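Local coordinates for lipoprotein (Colwellia psychrerythraea, PDB 3O0Y) that is of unknown function but, as a putative lipoprotein of the DUF885 family, is probably related to the metallopeptidases of the MA clan, at residues W519-A524 and D538-I543; L508-G513 and S526-Q531. One frame throughout, in Å; residues are numbered along the deposited sequence.

Interaction 1. Residues W519-A524 and D538-I543; sequences WTREQA and DVVAEI
Ile543 packs against the first turn of the helix that carries Ala524 and Arg521, and the greasy part of the contact centres on it. Its CD1 comes to 3.8 Å from Ala524 CB, and the methyl CG2 lies 4.0 Å from that same CB. CG2 also sits alongside the backbone, 3.9 Å from Arg521 O. With CG1 anti to the carbonyl carbon and CG2 anti to the backbone N (chi1 -65°), the two branches of Ile543 diverge from its CB, and both come against Ala524.

The polar part of the contact belongs to Arg521. Its chain runs extended from CG to NE and slants across Val540, where NH1 comes 3.5 Å from the methyl CG1. The guanidinium is gripped by acids: NH2 donates to Glu522 OE2 at 3.0 Å; the oxygen lies nearly in the guanidinium plane, while the donor reaches it from the anti side, tilted out of the carboxylate plane. NE makes a salt bridge to Glu544. With an alanine here, both carboxylates would probably lose their positive partner and Val540 CG1 its cover.

Capping starts the helix. Thr520 and Gln523 form a capping box: Gln523 N donates to Thr520 OG1 at 3.1 Å, and Thr520 N returns a bond to Gln523 OE1 from above the amide's carbonyl plane.

Between the two segments the chain is mostly helix. Ile525 of helix 521-532 also packs on Val540 and Ile543, Ala524 touches Leu514 of helix 491-515, and Glu542 on helix 536-548 bridges to Arg507 of that same helix 491-515.

Interaction 2. Residues L508-G513 and S526-Q531; sequences LVVDTG and SYMSEQ
Val510 and Met528 mark the closest pass of the two backbones, with their CA atoms 7.4 Å apart. The helices run almost exactly antiparallel, their directions differing by 174°, and the axes of the two segments come within 10.4 Å. No hydrogen bond crosses the gap; the join is made by side chains alone.

Tyr527 does most of the reaching. Its CG stands anti to the backbone N (chi1 -180°), which sends the ring toward helix 491-515, where it meets two successive valines. Val509 crosses the ring at about a right angle, its CG1 lying 3.7 Å from CE2 of Tyr527, while CG2 approaches the hydroxyl oxygen. Val510 meets the same ring nearer its root, with CG1 3.7 Å from Tyr527 CD2. The two methyls approach the ring obliquely.

This is a helical hairpin: helix 491-515 turns through a short connection into helix 521-532, and the second packs back along the first. Within its own helix Tyr527 is backed by Gln531, whose CG rests 3.5 Å above one ring face, displaced toward the rim.

Next along the helix, Met528 runs extended as far as SD, and the methyl CE then turns to lie 4.2 Å from Val510 CG2, a looser touch. Tyr546 of helix 536-548 packs on both Met528 and Val510, and Leu310 of helix 302-326 touches Tyr527.

Interactions 1 and 2 share helix 521-532 and have centres about 8 Å apart; in the first its opening turn meets helix 536-548, in the second its middle meets helix 491-515. Trp519 ties them together. Its N is probably hydrogen-bonded to Gly513 O at 2.9 Å, and its indole packs edge-to-face with Tyr527, CH2 reaching 3.7 Å from Val509 CG1. At another face of the shared helix, Val539 CG1 lies 3.7 Å from Met528 CG, so residues 538-543 also touch the middle of that helix. The result is three consecutive helices packed together, about 20 Å from the centre of the chain.

Interaction 1. Residues W519-A524 and D538-I543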
ATOM      1  N   TRP A 519       6.677   5.010  23.177  1.00  7.91           N
ATOM      2  CA  TRP A 519       7.998   4.520  22.857  1.00  8.70           C
ATOM      3  C   TRP A 519       8.728   5.508  21.949  1.00  9.24           C
ATOM      4  O   TRP A 519       8.156   6.085  21.060  1.00  8.74           O
ATOM      5  CB  TRP A 519       7.939   3.173  22.114  1.00  8.65           C
ATOM      6  CG  TRP A 519       7.466   2.021  22.863  1.00  7.87           C
ATOM      7  CD1 TRP A 519       6.661   1.972  23.982  1.00  6.53           C
ATOM      8  CD2 TRP A 519       7.716   0.665  22.505  1.00  9.38           C
ATOM      9  NE1 TRP A 519       6.402   0.680  24.319  1.00  6.99           N
ATOM     10  CE2 TRP A 519       7.025  -0.144  23.404  1.00  8.46           C
ATOM     11  CE3 TRP A 519       8.482   0.069  21.515  1.00 10.76           C
ATOM     12  CZ2 TRP A 519       7.109  -1.516  23.357  1.00 10.50           C
ATOM     13  CZ3 TRP A 519       8.531  -1.304  21.448  1.00  9.25           C
ATOM     14  CH2 TRP A 519       7.861  -2.070  22.342  1.00  8.54           C
ATOM     15  N   THR A 520      10.038   5.665  22.144  1.00  8.69           N
ATOM     16  CA  THR A 520      10.845   6.457  21.246  1.00  8.96           C
ATOM     17  C   THR A 520      11.134   5.624  19.978  1.00  9.33           C
ATOM     18  O   THR A 520      11.061   4.391  19.986  1.00  8.91           O
ATOM     19  CB  THR A 520      12.176   6.833  21.940  1.00  9.48           C
ATOM     20  OG1 THR A 520      12.916   5.629  22.158  1.00 10.27           O
ATOM     21  CG2 THR A 520      11.895   7.547  23.274  1.00 11.52           C
ATOM     22  N   ARG A 521      11.564   6.321  18.938  1.00 10.42           N
ATOM     23  CA  ARG A 521      12.094   5.711  17.733  1.00 10.84           C
ATOM     24  C   ARG A 521      13.172   4.670  18.064  1.00  9.31           C
ATOM     25  O   ARG A 521      13.147   3.530  17.584  1.00  8.35           O
ATOM     26  CB  ARG A 521      12.592   6.803  16.792  1.00 10.13           C
ATOM     27  CG  ARG A 521      13.411   6.362  15.649  1.00 10.81           C
ATOM     28  CD  ARG A 521      14.089   7.537  14.988  1.00  8.64           C
ATOM     29  NE  ARG A 521      14.976   7.151  13.896  1.00 13.18           N
ATOM     30  CZ  ARG A 521      16.234   6.717  14.016  1.00 15.52           C
ATOM     31  NH1 ARG A 521      16.879   6.348  12.936  1.00 17.31           N
ATOM     32  NH2 ARG A 521      16.846   6.648  15.181  1.00 15.73           N
ATOM     33  N   GLU A 522      14.045   5.026  18.958  1.00  9.82           N
ATOM     34  CA  GLU A 522      15.193   4.155  19.235  1.00 10.78           C
ATOM     35  C   GLU A 522      14.788   2.905  19.972  1.00  9.22           C
ATOM     36  O   GLU A 522      15.305   1.853  19.677  1.00 10.72           O
ATOM     37  CB  GLU A 522      16.240   4.922  20.029  1.00 12.05           C
ATOM     38  CG  GLU A 522      16.908   6.095  19.226  1.00 13.07           C
ATOM     39  CD  GLU A 522      15.979   7.280  18.944  1.00 16.41           C
ATOM     40  OE1 GLU A 522      15.067   7.626  19.772  1.00 13.18           O
ATOM     41  OE2 GLU A 522      16.154   7.847  17.818  1.00 17.60           O
ATOM     42  N   GLN A 523      13.808   3.002  20.862  1.00  9.42           N
ATOM     43  CA  GLN A 523      13.282   1.834  21.596  1.00  9.36           C
ATOM     44  C   GLN A 523      12.567   0.904  20.638  1.00  9.69           C
ATOM     45  O   GLN A 523      12.691  -0.354  20.755  1.00  9.79           O
ATOM     46  CB  GLN A 523      12.337   2.269  22.746  1.00  8.80           C
ATOM     47  CG  GLN A 523      13.047   2.969  23.874  1.00 12.88           C
ATOM     48  CD  GLN A 523      12.133   3.861  24.735  1.00 14.43           C
ATOM     49  OE1 GLN A 523      10.933   3.945  24.520  1.00 11.07           O
ATOM     50  NE2 GLN A 523      12.700   4.474  25.746  1.00 11.85           N
ATOM     51  N   ALA A 524      11.810   1.492  19.695  1.00  9.07           N
ATOM     52  CA  ALA A 524      11.074   0.687  18.720  1.00  9.05           C
ATOM     53  C   ALA A 524      12.072  -0.050  17.800  1.00  9.28           C
ATOM     54  O   ALA A 524      11.914  -1.253  17.515  1.00  9.07           O
ATOM     55  CB  ALA A 524      10.095   1.602  17.898  1.00  8.07           C
ATOM     56  N   ASP A 538      17.157  -1.833   7.665  1.00 21.93           N
ATOM     57  CA  ASP A 538      15.796  -2.156   7.258  1.00 21.31           C
ATOM     58  C   ASP A 538      14.819  -1.800   8.394  1.00 19.53           C
ATOM     59  O   ASP A 538      13.766  -1.156   8.168  1.00 17.16           O
ATOM     60  CB  ASP A 538      15.735  -3.624   6.820  1.00 23.93           C
ATOM     61  CG  ASP A 538      16.786  -3.916   5.682  1.00 30.57           C
ATOM     62  OD1 ASP A 538      16.854  -3.036   4.782  1.00 34.93           O
ATOM     63  OD2 ASP A 538      17.571  -4.928   5.699  1.00 38.39           O
ATOM     64  N   VAL A 539      15.208  -2.117   9.612  1.00 15.64           N
ATOM     65  CA  VAL A 539      14.378  -1.745  10.736  1.00 13.19           C
ATOM     66  C   VAL A 539      14.210  -0.252  10.890  1.00 12.43           C
ATOM     67  O   VAL A 539      13.117   0.196  11.173  1.00 11.98           O
ATOM     68  CB  VAL A 539      14.829  -2.429  12.016  1.00 13.09           C
ATOM     69  CG1 VAL A 539      13.921  -1.986  13.208  1.00 13.22           C
ATOM     70  CG2 VAL A 539      14.700  -3.932  11.805  1.00 15.69           C
ATOM     71  N   VAL A 540      15.270   0.523  10.700  1.00 12.30           N
ATOM     72  CA  VAL A 540      15.213   1.992  10.771  1.00 11.86           C
ATOM     73  C   VAL A 540      14.150   2.525   9.784  1.00 11.40           C
ATOM     74  O   VAL A 540      13.279   3.331  10.160  1.00 12.51           O
ATOM     75  CB  VAL A 540      16.546   2.672  10.457  1.00 14.19           C
ATOM     76  CG1 VAL A 540      16.298   4.159  10.310  1.00 14.56           C
ATOM     77  CG2 VAL A 540      17.549   2.450  11.615  1.00 17.01           C
ATOM     78  N   ALA A 541      14.160   2.013   8.546  1.00  9.91           N
ATOM     79  CA  ALA A 541      13.173   2.475   7.570  1.00 11.81           C
ATOM     80  C   ALA A 541      11.742   2.096   7.966  1.00 10.52           C
ATOM     81  O   ALA A 541      10.811   2.884   7.750  1.00  8.42           O
ATOM     82  CB  ALA A 541      13.513   1.966   6.183  1.00 13.18           C
ATOM     83  N   GLU A 542      11.549   0.901   8.536  1.00 10.60           N
ATOM     84  CA  GLU A 542      10.248   0.501   8.984  1.00 10.79           C
ATOM     85  C   GLU A 542       9.722   1.381  10.107  1.00  8.92           C
ATOM     86  O   GLU A 542       8.566   1.876  10.078  1.00  8.03           O
ATOM     87  CB  GLU A 542      10.269  -0.945   9.445  1.00 11.32           C
ATOM     88  CG  GLU A 542      10.566  -1.935   8.373  1.00 14.32           C
ATOM     89  CD  GLU A 542       9.434  -2.158   7.439  1.00 22.50           C
ATOM     90  OE1 GLU A 542       8.232  -2.162   7.858  1.00 18.92           O
ATOM     91  OE2 GLU A 542       9.769  -2.304   6.264  1.00 28.00           O
ATOM     92  N   ILE A 543      10.524   1.553  11.149  1.00  8.67           N
ATOM     93  CA  ILE A 543      10.067   2.374  12.287  1.00  8.48           C
ATOM     94  C   ILE A 543       9.734   3.817  11.812  1.00  8.63           C
ATOM     95  O   ILE A 543       8.686   4.365  12.152  1.00  7.65           O
ATOM     96  CB  ILE A 543      11.131   2.406  13.447  1.00  8.32           C
ATOM     97  CG1 ILE A 543      11.293   1.008  14.035  1.00 10.19           C
ATOM     98  CG2 ILE A 543      10.765   3.549  14.518  1.00 10.24           C
ATOM     99  CD1 ILE A 543       9.994   0.247  14.391  1.00  9.88           C
TER

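Interaction 2. Residues L508-G513 and S526-Q531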
ATOM      1  N   LEU A 508       2.310  -4.876  15.394  1.00  6.18           N
ATOM      2  CA  LEU A 508       1.236  -4.521  16.372  1.00  6.72           C
ATOM      3  C   LEU A 508       1.837  -3.888  17.633  1.00  8.45           C
ATOM      4  O   LEU A 508       1.330  -2.887  18.223  1.00  9.73           O
ATOM      5  CB  LEU A 508       0.449  -5.768  16.777  1.00  6.07           C
ATOM      6  CG  LEU A 508      -0.374  -6.441  15.666  1.00  7.63           C
ATOM      7  CD1 LEU A 508      -1.195  -7.518  16.410  1.00  7.91           C
ATOM      8  CD2 LEU A 508      -1.297  -5.430  14.918  1.00  6.45           C
ATOM      9  N   VAL A 509       2.964  -4.456  18.065  1.00  6.86           N
ATOM     10  CA  VAL A 509       3.610  -4.005  19.278  1.00  6.30           C
ATOM     11  C   VAL A 509       4.246  -2.612  19.104  1.00  6.29           C
ATOM     12  O   VAL A 509       4.092  -1.678  19.952  1.00  8.78           O
ATOM     13  CB  VAL A 509       4.672  -4.989  19.742  1.00  4.83           C
ATOM     14  CG1 VAL A 509       5.330  -4.451  21.020  1.00  7.46           C
ATOM     15  CG2 VAL A 509       4.096  -6.377  20.047  1.00  6.92           C
ATOM     16  N   VAL A 510       5.000  -2.452  18.008  1.00  6.54           N
ATOM     17  CA  VAL A 510       5.755  -1.209  17.816  1.00  6.58           C
ATOM     18  C   VAL A 510       4.863  -0.016  17.347  1.00  7.43           C
ATOM     19  O   VAL A 510       5.158   1.151  17.684  1.00  7.27           O
ATOM     20  CB  VAL A 510       7.017  -1.358  16.877  1.00  8.57           C
ATOM     21  CG1 VAL A 510       8.072  -2.345  17.523  1.00 10.45           C
ATOM     22  CG2 VAL A 510       6.641  -1.757  15.478  1.00 10.64           C
ATOM     23  N   ASP A 511       3.808  -0.269  16.565  1.00  7.57           N
ATOM     24  CA  ASP A 511       2.983   0.871  16.109  1.00  7.40           C
ATOM     25  C   ASP A 511       2.194   1.401  17.291  1.00  7.34           C
ATOM     26  O   ASP A 511       2.188   2.611  17.538  1.00  8.55           O
ATOM     27  CB  ASP A 511       2.067   0.429  14.964  1.00  6.33           C
ATOM     28  CG  ASP A 511       1.316   1.576  14.327  1.00  7.88           C
ATOM     29  OD1 ASP A 511       1.908   2.264  13.482  1.00 11.08           O
ATOM     30  OD2 ASP A 511       0.163   1.809  14.733  1.00 11.12           O
ATOM     31  N   THR A 512       1.598   0.489  18.073  1.00  5.80           N
ATOM     32  CA  THR A 512       0.904   0.933  19.308  1.00  8.78           C
ATOM     33  C   THR A 512       1.940   1.498  20.319  1.00  8.84           C
ATOM     34  O   THR A 512       1.659   2.419  21.080  1.00 10.30           O
ATOM     35  CB  THR A 512       0.109  -0.173  19.943  1.00  7.90           C
ATOM     36  OG1 THR A 512       0.931  -1.348  20.178  1.00  6.82           O
ATOM     37  CG2 THR A 512      -1.060  -0.612  19.070  1.00  8.73           C
ATOM     38  N   GLY A 513       3.135   0.892  20.330  1.00  9.23           N
ATOM     39  CA  GLY A 513       4.272   1.371  21.176  1.00  7.40           C
ATOM     40  C   GLY A 513       4.558   2.840  20.946  1.00  7.90           C
ATOM     41  O   GLY A 513       4.496   3.639  21.894  1.00  9.03           O
ATOM     42  N   SER A 526      15.206  -0.953  18.497  1.00 12.38           N
ATOM     43  CA  SER A 526      15.877  -1.982  19.308  1.00 13.92           C
ATOM     44  C   SER A 526      14.976  -3.185  19.461  1.00 13.14           C
ATOM     45  O   SER A 526      15.389  -4.315  19.204  1.00 13.42           O
ATOM     46  CB  SER A 526      16.211  -1.456  20.707  1.00 16.10           C
ATOM     47  OG  SER A 526      17.190  -0.438  20.609  1.00 27.28           O
ATOM     48  N   TYR A 527      13.695  -2.950  19.789  1.00 11.46           N
ATOM     49  CA  TYR A 527      12.748  -4.073  20.013  1.00 10.59           C
ATOM     50  C   TYR A 527      12.627  -4.884  18.722  1.00 10.55           C
ATOM     51  O   TYR A 527      12.679  -6.130  18.730  1.00 10.98           O
ATOM     52  CB  TYR A 527      11.367  -3.525  20.483  1.00 12.00           C
ATOM     53  CG  TYR A 527      10.330  -4.590  20.739  1.00 10.88           C
ATOM     54  CD1 TYR A 527      10.371  -5.415  21.866  1.00 13.24           C
ATOM     55  CD2 TYR A 527       9.406  -4.933  19.747  1.00 10.64           C
ATOM     56  CE1 TYR A 527       9.386  -6.404  22.082  1.00 13.52           C
ATOM     57  CE2 TYR A 527       8.562  -5.985  19.906  1.00  9.88           C
ATOM     58  CZ  TYR A 527       8.517  -6.697  21.048  1.00  9.71           C
ATOM     59  OH  TYR A 527       7.588  -7.689  21.156  1.00  9.77           O
ATOM     60  N   MET A 528      12.328  -4.184  17.620  1.00 10.92           N
ATOM     61  CA  MET A 528      12.058  -4.889  16.373  1.00 11.19           C
ATOM     62  C   MET A 528      13.307  -5.684  15.895  1.00 12.12           C
ATOM     63  O   MET A 528      13.194  -6.830  15.383  1.00 11.47           O
ATOM     64  CB  MET A 528      11.552  -3.937  15.268  1.00 10.63           C
ATOM     65  CG  MET A 528      11.370  -4.563  13.893  1.00 10.13           C
ATOM     66  SD  MET A 528      10.388  -3.419  12.699  1.00  5.41           S
ATOM     67  CE  MET A 528       8.877  -4.065  12.757  1.00 15.98           C
ATOM     68  N   SER A 529      14.468  -5.069  16.001  1.00 13.14           N
ATOM     69  CA  SER A 529      15.702  -5.761  15.656  1.00 16.75           C
ATOM     70  C   SER A 529      15.885  -7.050  16.459  1.00 15.58           C
ATOM     71  O   SER A 529      16.071  -8.150  15.855  1.00 20.25           O
ATOM     72  CB  SER A 529      16.908  -4.855  15.960  1.00 17.84           C
ATOM     73  OG  SER A 529      16.924  -3.914  14.983  1.00 21.42           O
ATOM     74  N   GLU A 530      15.775  -6.911  17.772  1.00 16.58           N
ATOM     75  CA  GLU A 530      15.984  -8.034  18.703  1.00 18.55           C
ATOM     76  C   GLU A 530      14.978  -9.158  18.491  1.00 16.85           C
ATOM     77  O   GLU A 530      15.363 -10.316  18.568  1.00 17.79           O
ATOM     78  CB  GLU A 530      15.897  -7.627  20.152  1.00 20.24           C
ATOM     79  CG  GLU A 530      17.056  -6.774  20.609  1.00 30.61           C
ATOM     80  CD  GLU A 530      16.804  -6.113  21.958  1.00 40.18           C
ATOM     81  OE1 GLU A 530      15.870  -6.562  22.672  1.00 49.16           O
ATOM     82  OE2 GLU A 530      17.552  -5.156  22.303  1.00 46.37           O
ATOM     83  N   GLN A 531      13.725  -8.817  18.168  1.00 13.78           N
ATOM     84  CA  GLN A 531      12.708  -9.830  18.116  1.00 13.40           C
ATOM     85  C   GLN A 531      12.768 -10.554  16.762  1.00 14.74           C
ATOM     86  O   GLN A 531      12.488 -11.766  16.691  1.00 17.45           O
ATOM     87  CB  GLN A 531      11.301  -9.212  18.346  1.00 13.10           C
ATOM     88  CG  GLN A 531      11.027  -8.775  19.741  1.00 16.07           C
ATOM     89  CD  GLN A 531      11.215  -9.836  20.799  1.00 20.06           C
ATOM     90  OE1 GLN A 531      10.800 -10.989  20.642  1.00 23.14           O
ATOM     91  NE2 GLN A 531      11.890  -9.456  21.876  1.00 27.09           N
TER